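Local coordinates for protein aminotransferase (PDB 4ZM4) that belongs to the class-III aminotransferases, a pyridoxal-phosphate-dependent family, and is modelled with pyridoxal-5'-phosphate and P3B bound, at residues Leu338-Val349 / Trp421-Ile432; Ile107-Glu115 / Phe257-Glu266. The protein carries 1 engineered substitution. All coordinates share one frame; numbering follows the deposited sequence.

Contact 1. Residues Leu338-Val349 / Trp421-Ile432; sequences LEDTGQYMEDTV and WFLSTAHTRDVI
Ile432 enters helix 334-355 as a knob into a hole formed by Thr341, Tyr344, Met345 and Thr348. This joins two helices and an edge strand of the small three-stranded antiparallel sheet of a class-III aminotransferase. CG1 of Ile432 meets CE of Met345 at 3.6 Å, while its CG2 branch faces Tyr344 CD2 and Thr348 OG1.

Met345 points at the second segment and then bends at chi2 and chi3. The bends bring its sulfur to the rim of the Trp421 ring, with Met345 SD 3.8 Å from Trp421 CZ3. This is a Met-aromatic contact made at the edge, and Val349 CG2 meets the same edge. Leu423 packs nearer the Met345 backbone, with Leu423 CD1 3.6 Å from Met345 CB. Trp421 also packs on Leu439, and Met345 on Met369 of strand 368-373.

With chi1 at -168°, the Tyr344 ring swings away from its own backbone N and lies beside the start of helix 429-444. Arg429 CG sits over one ring face in a CH-pi contact, 3.9 Å from the centroid. The guanidinium runs on almost parallel to the ring plane, 11° apart, with Tyr344 CB over one of its faces. Its NH2 gives a weak bond to Asp340 O. The hydroxyl of Tyr344 is bonded to Asp433, one turn along from Arg429.

Leu338 CD2 touches Thr425 CG2 at the other end of the contact. In the 424-427 turn, Ser424 OG accepts from Ala426 N, an ST turn, and bonds His427 ND1. His427 NE2 is bonded to Asp62 O. Beside this turn, the methyl CG2 of Thr341 lies 3.3 Å from the backbone O of His427.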
loop_
_atom_site.group_PDB
_atom_site.type_symbol
_atom_site.label_atom_id
_atom_site.label_comp_id
_atom_site.label_asym_id
_atom_site.label_seq_id
_atom_site.Cartn_x
_atom_site.Cartn_y
_atom_site.Cartn_z
ATOM N N LEU B 338 5.663 25.794 -13.952
ATOM C CA LEU B 338 4.758 25.493 -12.827
ATOM C C LEU B 338 4.702 26.671 -11.890
ATOM O O LEU B 338 3.653 26.980 -11.355
ATOM C CB LEU B 338 5.199 24.218 -12.074
ATOM C CG LEU B 338 5.058 22.908 -12.872
ATOM C CD1 LEU B 338 5.804 21.774 -12.195
ATOM C CD2 LEU B 338 3.606 22.518 -13.080
ATOM N N GLU B 339 5.844 27.314 -11.671
ATOM C CA GLU B 339 5.916 28.487 -10.804
ATOM C C GLU B 339 5.053 29.626 -11.349
ATOM O O GLU B 339 4.320 30.269 -10.573
ATOM C CB GLU B 339 7.383 28.906 -10.587
ATOM C CG GLU B 339 7.590 30.255 -9.893
ATOM C CD GLU B 339 6.935 30.386 -8.531
ATOM O OE1 GLU B 339 6.811 29.370 -7.815
ATOM O OE2 GLU B 339 6.574 31.517 -8.164
ATOM N N ASP B 340 5.105 29.858 -12.663
ATOM C CA ASP B 340 4.238 30.878 -13.308
ATOM C C ASP B 340 2.757 30.535 -13.150
ATOM O O ASP B 340 1.935 31.407 -12.883
ATOM C CB ASP B 340 4.528 31.027 -14.814
ATOM C CG ASP B 340 5.958 31.488 -15.109
ATOM O OD1 ASP B 340 6.637 32.034 -14.215
ATOM O OD2 ASP B 340 6.413 31.287 -16.259
ATOM N N THR B 341 2.424 29.253 -13.346
ATOM C CA THR B 341 1.071 28.769 -13.122
ATOM C C THR B 341 0.570 29.102 -11.702
ATOM O O THR B 341 -0.515 29.637 -11.531
ATOM C CB THR B 341 0.973 27.256 -13.373
ATOM O OG1 THR B 341 1.286 26.983 -14.736
ATOM C CG2 THR B 341 -0.448 26.754 -13.089
ATOM N N GLY B 342 1.382 28.793 -10.709
ATOM C CA GLY B 342 1.040 29.044 -9.318
ATOM C C GLY B 342 0.930 30.521 -9.001
ATOM O O GLY B 342 0.018 30.943 -8.284
ATOM N N GLN B 343 1.839 31.308 -9.546
ATOM C CA GLN B 343 1.822 32.732 -9.317
ATOM C C GLN B 343 0.541 33.297 -9.876
ATOM O O GLN B 343 -0.125 34.129 -9.238
ATOM C CB GLN B 343 3.038 33.413 -9.969
ATOM C CG GLN B 343 3.184 34.896 -9.625
ATOM C CD GLN B 343 3.624 35.121 -8.200
ATOM O OE1 GLN B 343 2.855 35.568 -7.355
ATOM N NE2 GLN B 343 4.882 34.812 -7.919
ATOM N N TYR B 344 0.201 32.890 -11.097
ATOM C CA TYR B 344 -1.003 33.409 -11.723
ATOM C C TYR B 344 -2.250 33.023 -10.924
ATOM O O TYR B 344 -3.185 33.820 -10.823
ATOM C CB TYR B 344 -1.110 32.961 -13.182
ATOM C CG TYR B 344 -2.198 33.700 -13.956
ATOM C CD1 TYR B 344 -2.139 35.086 -14.128
ATOM C CD2 TYR B 344 -3.268 33.016 -14.514
ATOM C CE1 TYR B 344 -3.122 35.769 -14.824
ATOM C CE2 TYR B 344 -4.238 33.679 -15.229
ATOM C CZ TYR B 344 -4.161 35.059 -15.384
ATOM O OH TYR B 344 -5.134 35.722 -16.102
ATOM N N MET B 345 -2.288 31.807 -10.382
ATOM C CA MET B 345 -3.454 31.396 -9.587
ATOM C C MET B 345 -3.469 32.232 -8.331
ATOM O O MET B 345 -4.508 32.764 -7.965
ATOM C CB MET B 345 -3.438 29.902 -9.241
ATOM C CG MET B 345 -4.629 29.464 -8.370
ATOM S SD MET B 345 -6.226 29.431 -9.249
ATOM C CE MET B 345 -6.089 27.825 -10.036
ATOM N N GLU B 346 -2.313 32.346 -7.675
ATOM C CA GLU B 346 -2.217 33.153 -6.474
ATOM C C GLU B 346 -2.697 34.587 -6.724
ATOM O O GLU B 346 -3.560 35.069 -5.992
ATOM C CB GLU B 346 -0.795 33.170 -5.918
ATOM C CG GLU B 346 -0.642 34.079 -4.703
ATOM C CD GLU B 346 0.743 34.059 -4.088
ATOM O OE1 GLU B 346 1.668 33.378 -4.612
ATOM O OE2 GLU B 346 0.898 34.707 -3.037
ATOM N N ASP B 347 -2.174 35.258 -7.759
ATOM C CA ASP B 347 -2.550 36.657 -8.030
ATOM C C ASP B 347 -4.054 36.798 -8.308
ATOM O O ASP B 347 -4.726 37.684 -7.770
ATOM C CB ASP B 347 -1.740 37.259 -9.199
ATOM C CG ASP B 347 -0.221 37.326 -8.919
ATOM O OD1 ASP B 347 0.204 37.320 -7.733
ATOM O OD2 ASP B 347 0.551 37.381 -9.903
ATOM N N THR B 348 -4.581 35.888 -9.118
ATOM C CA THR B 348 -5.999 35.891 -9.500
ATOM C C THR B 348 -6.924 35.724 -8.314
ATOM O O THR B 348 -7.869 36.485 -8.144
ATOM C CB THR B 348 -6.277 34.748 -10.482
ATOM O OG1 THR B 348 -5.448 34.918 -11.635
ATOM C CG2 THR B 348 -7.724 34.760 -10.907
ATOM N N VAL B 349 -6.620 34.750 -7.462
ATOM C CA VAL B 349 -7.439 34.477 -6.286
ATOM C C VAL B 349 -7.356 35.607 -5.270
ATOM O O VAL B 349 -8.379 35.998 -4.724
ATOM C CB VAL B 349 -7.073 33.125 -5.664
ATOM C CG1 VAL B 349 -7.751 32.908 -4.333
ATOM C CG2 VAL B 349 -7.438 32.005 -6.632
ATOM N N TRP B 421 -4.598 22.938 -2.333
ATOM C CA TRP B 421 -4.812 22.765 -3.780
ATOM C C TRP B 421 -3.519 22.237 -4.408
ATOM O O TRP B 421 -2.403 22.646 -4.018
ATOM C CB TRP B 421 -5.081 24.138 -4.436
ATOM C CG TRP B 421 -6.313 24.887 -3.975
ATOM C CD1 TRP B 421 -7.152 24.560 -2.956
ATOM C CD2 TRP B 421 -6.801 26.125 -4.508
ATOM N NE1 TRP B 421 -8.131 25.507 -2.833
ATOM C CE2 TRP B 421 -7.947 26.467 -3.789
ATOM C CE3 TRP B 421 -6.379 26.972 -5.543
ATOM C CZ2 TRP B 421 -8.677 27.631 -4.063
ATOM C CZ3 TRP B 421 -7.088 28.113 -5.801
ATOM C CH2 TRP B 421 -8.233 28.429 -5.085
ATOM N N PHE B 422 -3.654 21.400 -5.421
ATOM C CA PHE B 422 -2.513 20.818 -6.144
ATOM C C PHE B 422 -2.582 21.142 -7.636
ATOM O O PHE B 422 -3.111 20.361 -8.438
ATOM C CB PHE B 422 -2.518 19.300 -5.969
ATOM C CG PHE B 422 -2.234 18.858 -4.568
ATOM C CD1 PHE B 422 -3.256 18.621 -3.687
ATOM C CD2 PHE B 422 -0.928 18.665 -4.133
ATOM C CE1 PHE B 422 -2.992 18.158 -2.417
ATOM C CE2 PHE B 422 -0.677 18.229 -2.854
ATOM C CZ PHE B 422 -1.705 17.976 -1.992
ATOM N N LEU B 423 -2.025 22.286 -8.033
ATOM C CA LEU B 423 -2.108 22.713 -9.460
ATOM C C LEU B 423 -1.224 21.844 -10.375
ATOM O O LEU B 423 -0.335 21.133 -9.909
ATOM C CB LEU B 423 -1.787 24.198 -9.616
ATOM C CG LEU B 423 -2.481 25.155 -8.638
ATOM C CD1 LEU B 423 -2.111 26.588 -8.957
ATOM C CD2 LEU B 423 -3.995 25.001 -8.653
ATOM N N SER B 424 -1.496 21.923 -11.665
ATOM C CA SER B 424 -0.888 21.065 -12.668
ATOM C C SER B 424 -0.694 21.863 -13.935
ATOM O O SER B 424 -1.170 22.993 -14.040
ATOM C CB SER B 424 -1.790 19.883 -12.972
ATOM O OG SER B 424 -2.822 20.259 -13.868
ATOM N N THR B 425 0.015 21.292 -14.901
ATOM C CA THR B 425 0.273 22.007 -16.161
ATOM C C THR B 425 -1.002 22.126 -16.947
ATOM O O THR B 425 -1.078 22.929 -17.885
ATOM C CB THR B 425 1.333 21.297 -17.016
ATOM O OG1 THR B 425 0.916 19.962 -17.253
ATOM C CG2 THR B 425 2.678 21.272 -16.291
ATOM N N ALA B 426 -2.025 21.358 -16.570
ATOM C CA ALA B 426 -3.341 21.472 -17.220
ATOM C C ALA B 426 -4.152 22.655 -16.710
ATOM O O ALA B 426 -5.183 23.004 -17.303
ATOM C CB ALA B 426 -4.143 20.198 -17.045
ATOM N N HIS B 427 -3.709 23.269 -15.619
ATOM C CA HIS B 427 -4.337 24.503 -15.132
ATOM C C HIS B 427 -3.724 25.711 -15.871
ATOM O O HIS B 427 -2.887 26.416 -15.340
ATOM C CB HIS B 427 -4.168 24.647 -13.641
ATOM C CG HIS B 427 -4.965 23.651 -12.854
ATOM N ND1 HIS B 427 -4.491 22.398 -12.543
ATOM C CD2 HIS B 427 -6.199 23.732 -12.307
ATOM C CE1 HIS B 427 -5.402 21.748 -11.841
ATOM N NE2 HIS B 427 -6.450 22.528 -11.698
ATOM N N THR B 428 -4.148 25.884 -17.124
ATOM C CA THR B 428 -3.655 26.946 -18.028
ATOM C C THR B 428 -4.226 28.277 -17.571
ATOM O O THR B 428 -5.034 28.318 -16.647
ATOM C CB THR B 428 -4.151 26.707 -19.464
ATOM O OG1 THR B 428 -5.572 26.758 -19.467
ATOM C CG2 THR B 428 -3.718 25.346 -19.997
ATOM N N ARG B 429 -3.813 29.359 -18.212
ATOM C CA ARG B 429 -4.396 30.679 -17.920
ATOM C C ARG B 429 -5.916 30.706 -18.086
ATOM O O ARG B 429 -6.607 31.279 -17.249
ATOM C CB ARG B 429 -3.780 31.798 -18.780
ATOM C CG ARG B 429 -2.633 32.557 -18.104
ATOM C CD ARG B 429 -1.261 32.210 -18.672
ATOM N NE ARG B 429 -0.185 32.493 -17.724
ATOM C CZ ARG B 429 0.428 31.597 -16.947
ATOM N NH1 ARG B 429 0.097 30.298 -16.970
ATOM N NH2 ARG B 429 1.395 32.015 -16.135
ATOM N N ASP B 430 -6.437 30.110 -19.150
ATOM C CA ASP B 430 -7.874 30.192 -19.394
ATOM C C ASP B 430 -8.638 29.483 -18.270
ATOM O O ASP B 430 -9.660 29.987 -17.808
ATOM C CB ASP B 430 -8.281 29.590 -20.754
ATOM C CG ASP B 430 -7.758 30.401 -21.969
ATOM O OD1 ASP B 430 -7.765 29.837 -23.085
ATOM O OD2 ASP B 430 -7.395 31.598 -21.834
ATOM N N VAL B 431 -8.135 28.314 -17.842
ATOM C CA VAL B 431 -8.728 27.542 -16.742
ATOM C C VAL B 431 -8.787 28.380 -15.456
ATOM O O VAL B 431 -9.829 28.495 -14.832
ATOM C CB VAL B 431 -7.953 26.234 -16.476
ATOM C CG1 VAL B 431 -8.388 25.627 -15.152
ATOM C CG2 VAL B 431 -8.164 25.241 -17.601
ATOM N N ILE B 432 -7.665 29.006 -15.125
ATOM C CA ILE B 432 -7.565 29.838 -13.951
ATOM C C ILE B 432 -8.486 31.053 -14.048
ATOM O O ILE B 432 -9.053 31.474 -13.043
ATOM C CB ILE B 432 -6.091 30.263 -13.737
ATOM C CG1 ILE B 432 -5.245 29.021 -13.376
ATOM C CG2 ILE B 432 -5.971 31.332 -12.664
ATOM C CD1 ILE B 432 -3.758 29.171 -13.561
#

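Contact 2. Residues Ile107-Glu115 / Phe257-Glu266; sequences IAELVPGVE and FRVARGGAQE
Phe257 begins the second segment by meeting Leu110 and Val111, where helix 98-110 ends. Its CE1 lies 4.1 Å from CB of Leu110, which sits at the ring edge. Val111 CG2 approaches the ring obliquely, 3.9 Å from Phe257 CE1.

Arg261 comes next, in the type I turn 260-263. Its chain bends at chi3 (77°), and the guanidinium turns one face to Leu110, with Leu110 CD1 4.0 Å from Arg261 CZ and over the centre of the group. Two waters lie in the guanidinium plane. One bridges NH1 to Glu109 OE2, whose carboxylate also pairs with Arg329. The other accepts from NE and lies near both Leu110 O and Glu266 OE1.

Glycine lets the two backbones come close at Gly262, with Gly262 CA 3.2 Å from Leu110 O.

Gln265 then reaches across to the turn 111-114. Its OE1 accepts from Gly113 N at 2.9 Å. That nitrogen lies nearly in line with the C=O (173°), though the N-H points off the line (145°). Val111 CG1 packs against the same amide. Glu266 OE2 turns back to take a weak bond from Gly262 N.

The contact joins the end of helix 98-110 to short helix 263-267 and the loop before it. It lies beside the seven-stranded mixed sheet of the class-III aminotransferase fold. Leu110 and Phe257 also touch Leu325 of helix 315-329, and Phe257 packs on Leu277 of sheet strand 274-277.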
loop_
_atom_site.group_PDB
_atom_site.type_symbol
_atom_site.label_atom_id
_atom_site.label_comp_id
_atom_site.label_asym_id
_atom_site.label_seq_id
_atom_site.Cartn_x
_atom_site.Cartn_y
_atom_site.Cartn_z
ATOM N N ILE B 107 15.574 7.946 -9.861
ATOM C CA ILE B 107 15.387 8.573 -8.546
ATOM C C ILE B 107 16.734 9.136 -8.071
ATOM O O ILE B 107 16.801 10.296 -7.672
ATOM C CB ILE B 107 14.812 7.582 -7.495
ATOM C CG1 ILE B 107 13.356 7.227 -7.848
ATOM C CG2 ILE B 107 14.862 8.167 -6.095
ATOM C CD1 ILE B 107 12.837 6.019 -7.105
ATOM N N ALA B 108 17.805 8.332 -8.167
ATOM C CA ALA B 108 19.127 8.758 -7.680
ATOM C C ALA B 108 19.644 10.008 -8.406
ATOM O O ALA B 108 20.210 10.897 -7.777
ATOM C CB ALA B 108 20.139 7.638 -7.766
ATOM N N GLU B 109 19.386 10.082 -9.703
ATOM C CA GLU B 109 19.820 11.216 -10.524
ATOM C C GLU B 109 19.089 12.464 -10.105
ATOM O O GLU B 109 19.697 13.509 -9.943
ATOM C CB GLU B 109 19.548 10.949 -12.026
ATOM C CG GLU B 109 20.302 11.896 -12.938
ATOM C CD GLU B 109 19.794 11.920 -14.389
ATOM O OE1 GLU B 109 19.311 10.892 -14.909
ATOM O OE2 GLU B 109 19.872 12.980 -15.003
ATOM N N LEU B 110 17.773 12.353 -9.930
ATOM C CA LEU B 110 16.942 13.502 -9.648
ATOM C C LEU B 110 16.952 13.934 -8.172
ATOM O O LEU B 110 16.670 15.103 -7.871
ATOM C CB LEU B 110 15.492 13.243 -10.155
ATOM C CG LEU B 110 15.160 13.568 -11.626
ATOM C CD1 LEU B 110 16.244 13.174 -12.595
ATOM C CD2 LEU B 110 13.870 12.912 -12.033
ATOM N N VAL B 111 17.250 13.028 -7.250
ATOM C CA VAL B 111 17.188 13.375 -5.804
ATOM C C VAL B 111 18.552 13.305 -5.171
ATOM O O VAL B 111 19.148 12.243 -5.098
ATOM C CB VAL B 111 16.192 12.522 -4.996
ATOM C CG1 VAL B 111 15.971 13.119 -3.610
ATOM C CG2 VAL B 111 14.870 12.470 -5.735
ATOM N N PRO B 112 19.050 14.478 -4.701
ATOM C CA PRO B 112 20.411 14.618 -4.147
ATOM C C PRO B 112 20.759 13.568 -3.097
ATOM O O PRO B 112 21.767 12.852 -3.224
ATOM C CB PRO B 112 20.407 16.030 -3.493
ATOM C CG PRO B 112 19.248 16.763 -4.098
ATOM C CD PRO B 112 18.282 15.755 -4.648
ATOM N N GLY B 113 19.929 13.498 -2.061
ATOM C CA GLY B 113 20.201 12.649 -0.890
ATOM C C GLY B 113 19.916 11.171 -1.063
ATOM O O GLY B 113 19.949 10.446 -0.074
ATOM N N VAL B 114 19.574 10.735 -2.279
ATOM C CA VAL B 114 19.222 9.338 -2.521
ATOM C C VAL B 114 20.152 8.678 -3.520
ATOM O O VAL B 114 20.260 9.133 -4.663
ATOM C CB VAL B 114 17.778 9.191 -3.050
ATOM C CG1 VAL B 114 17.474 7.738 -3.399
ATOM C CG2 VAL B 114 16.779 9.710 -2.031
ATOM N N GLU B 115 20.809 7.606 -3.091
ATOM C CA GLU B 115 21.596 6.751 -3.983
ATOM C C GLU B 115 20.982 5.352 -4.150
ATOM O O GLU B 115 21.163 4.722 -5.173
ATOM C CB GLU B 115 23.024 6.635 -3.460
ATOM C CG GLU B 115 23.753 7.970 -3.454
ATOM C CD GLU B 115 25.168 7.916 -2.854
ATOM O OE1 GLU B 115 25.427 7.122 -1.940
ATOM O OE2 GLU B 115 26.020 8.681 -3.323
ATOM N N PHE B 257 9.537 15.957 -6.265
ATOM C CA PHE B 257 9.213 16.244 -7.670
ATOM C C PHE B 257 8.071 17.209 -7.840
ATOM O O PHE B 257 7.468 17.275 -8.921
ATOM C CB PHE B 257 8.904 14.979 -8.457
ATOM C CG PHE B 257 9.800 13.826 -8.121
ATOM C CD1 PHE B 257 11.093 13.761 -8.611
ATOM C CD2 PHE B 257 9.350 12.814 -7.291
ATOM C CE1 PHE B 257 11.909 12.708 -8.273
ATOM C CE2 PHE B 257 10.166 11.746 -6.974
ATOM C CZ PHE B 257 11.440 11.693 -7.464
ATOM N N ARG B 258 7.808 18.032 -6.835
ATOM C CA ARG B 258 6.687 18.992 -6.890
ATOM C C ARG B 258 7.174 20.438 -6.682
ATOM O O ARG B 258 6.915 21.305 -7.521
ATOM C CB ARG B 258 5.655 18.577 -5.830
ATOM C CG ARG B 258 4.675 19.629 -5.363
ATOM C CD ARG B 258 3.641 19.981 -6.397
ATOM N NE ARG B 258 2.715 18.884 -6.707
ATOM C CZ ARG B 258 1.692 18.999 -7.555
ATOM N NH1 ARG B 258 1.417 20.175 -8.131
ATOM N NH2 ARG B 258 0.914 17.956 -7.821
ATOM N N VAL B 259 7.836 20.688 -5.553
ATOM C CA VAL B 259 8.314 22.047 -5.212
ATOM C C VAL B 259 9.606 22.379 -5.955
ATOM O O VAL B 259 9.968 23.538 -6.060
ATOM C CB VAL B 259 8.525 22.262 -3.696
ATOM C CG1 VAL B 259 7.222 22.051 -2.960
ATOM C CG2 VAL B 259 9.580 21.310 -3.153
ATOM N N ALA B 260 10.223 21.353 -6.521
ATOM C CA ALA B 260 11.417 21.447 -7.369
ATOM C C ALA B 260 11.647 20.048 -7.908
ATOM O O ALA B 260 11.011 19.084 -7.466
ATOM C CB ALA B 260 12.613 21.887 -6.556
ATOM N N ARG B 261 12.538 19.909 -8.870
ATOM C CA ARG B 261 12.806 18.587 -9.454
ATOM C C ARG B 261 13.324 17.607 -8.384
ATOM O O ARG B 261 12.880 16.464 -8.297
ATOM C CB ARG B 261 13.802 18.730 -10.611
ATOM C CG ARG B 261 13.794 17.548 -11.567
ATOM C CD ARG B 261 14.833 17.695 -12.661
ATOM N NE ARG B 261 16.182 17.392 -12.181
ATOM C CZ ARG B 261 17.199 17.003 -12.944
ATOM N NH1 ARG B 261 18.362 16.748 -12.375
ATOM N NH2 ARG B 261 17.070 16.867 -14.236
ATOM N N GLY B 262 14.244 18.084 -7.551
ATOM C CA GLY B 262 14.792 17.323 -6.430
ATOM C C GLY B 262 14.116 17.610 -5.096
ATOM O O GLY B 262 14.712 17.428 -4.029
ATOM N N GLY B 263 12.858 18.042 -5.146
ATOM C CA GLY B 263 12.045 18.246 -3.955
ATOM C C GLY B 263 12.474 19.406 -3.092
ATOM O O GLY B 263 13.266 20.251 -3.520
ATOM N N ALA B 264 11.993 19.400 -1.842
ATOM C CA ALA B 264 12.369 20.414 -0.864
ATOM C C ALA B 264 13.857 20.348 -0.485
ATOM O O ALA B 264 14.448 21.340 -0.149
ATOM C CB ALA B 264 11.478 20.286 0.369
ATOM N N GLN B 265 14.401 19.140 -0.453
ATOM C CA GLN B 265 15.824 18.885 -0.343
ATOM C C GLN B 265 16.649 19.865 -1.152
ATOM O O GLN B 265 17.569 20.490 -0.636
ATOM C CB GLN B 265 16.095 17.512 -0.959
ATOM C CG GLN B 265 16.615 16.511 0.001
ATOM C CD GLN B 265 16.500 15.112 -0.555
ATOM O OE1 GLN B 265 17.471 14.566 -1.080
ATOM N NE2 GLN B 265 15.325 14.499 -0.381
ATOM N N GLU B 266 16.317 19.950 -2.436
ATOM C CA GLU B 266 17.027 20.747 -3.402
ATOM C C GLU B 266 16.638 22.184 -3.214
ATOM O O GLU B 266 17.492 23.070 -3.179
ATOM C CB GLU B 266 16.643 20.296 -4.825
ATOM C CG GLU B 266 17.359 20.967 -5.977
ATOM C CD GLU B 266 16.992 20.338 -7.313
ATOM O OE1 GLU B 266 17.696 19.391 -7.766
ATOM O OE2 GLU B 266 15.993 20.769 -7.922
HETATM O O HOH W 1 20.660 15.350 -14.140
HETATM O O HOH W 2 17.179 17.441 -9.666
#

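Overall arrangement
Contacts 1 and 2 follow one another along the chain and have centres 23 Å apart. Arg258 joins them: its NH1 lies 2.7 Å from Leu423 O, a probable hydrogen bond, and its NH2 packs against Phe422 CB. Contact 1 ties helix 334-355 to the small three-stranded sheet and helix 429-444. Contact 2 lies beside the seven-stranded sheet. Neither carries a bound ligand directly. The Trp421 side chain is about 11 Å from the bound P3B, and that of Phe257 about 13 Å. Both contacts thus lie outside direct contact with P3B, on parts of the fold joined through Arg258 of contact 2.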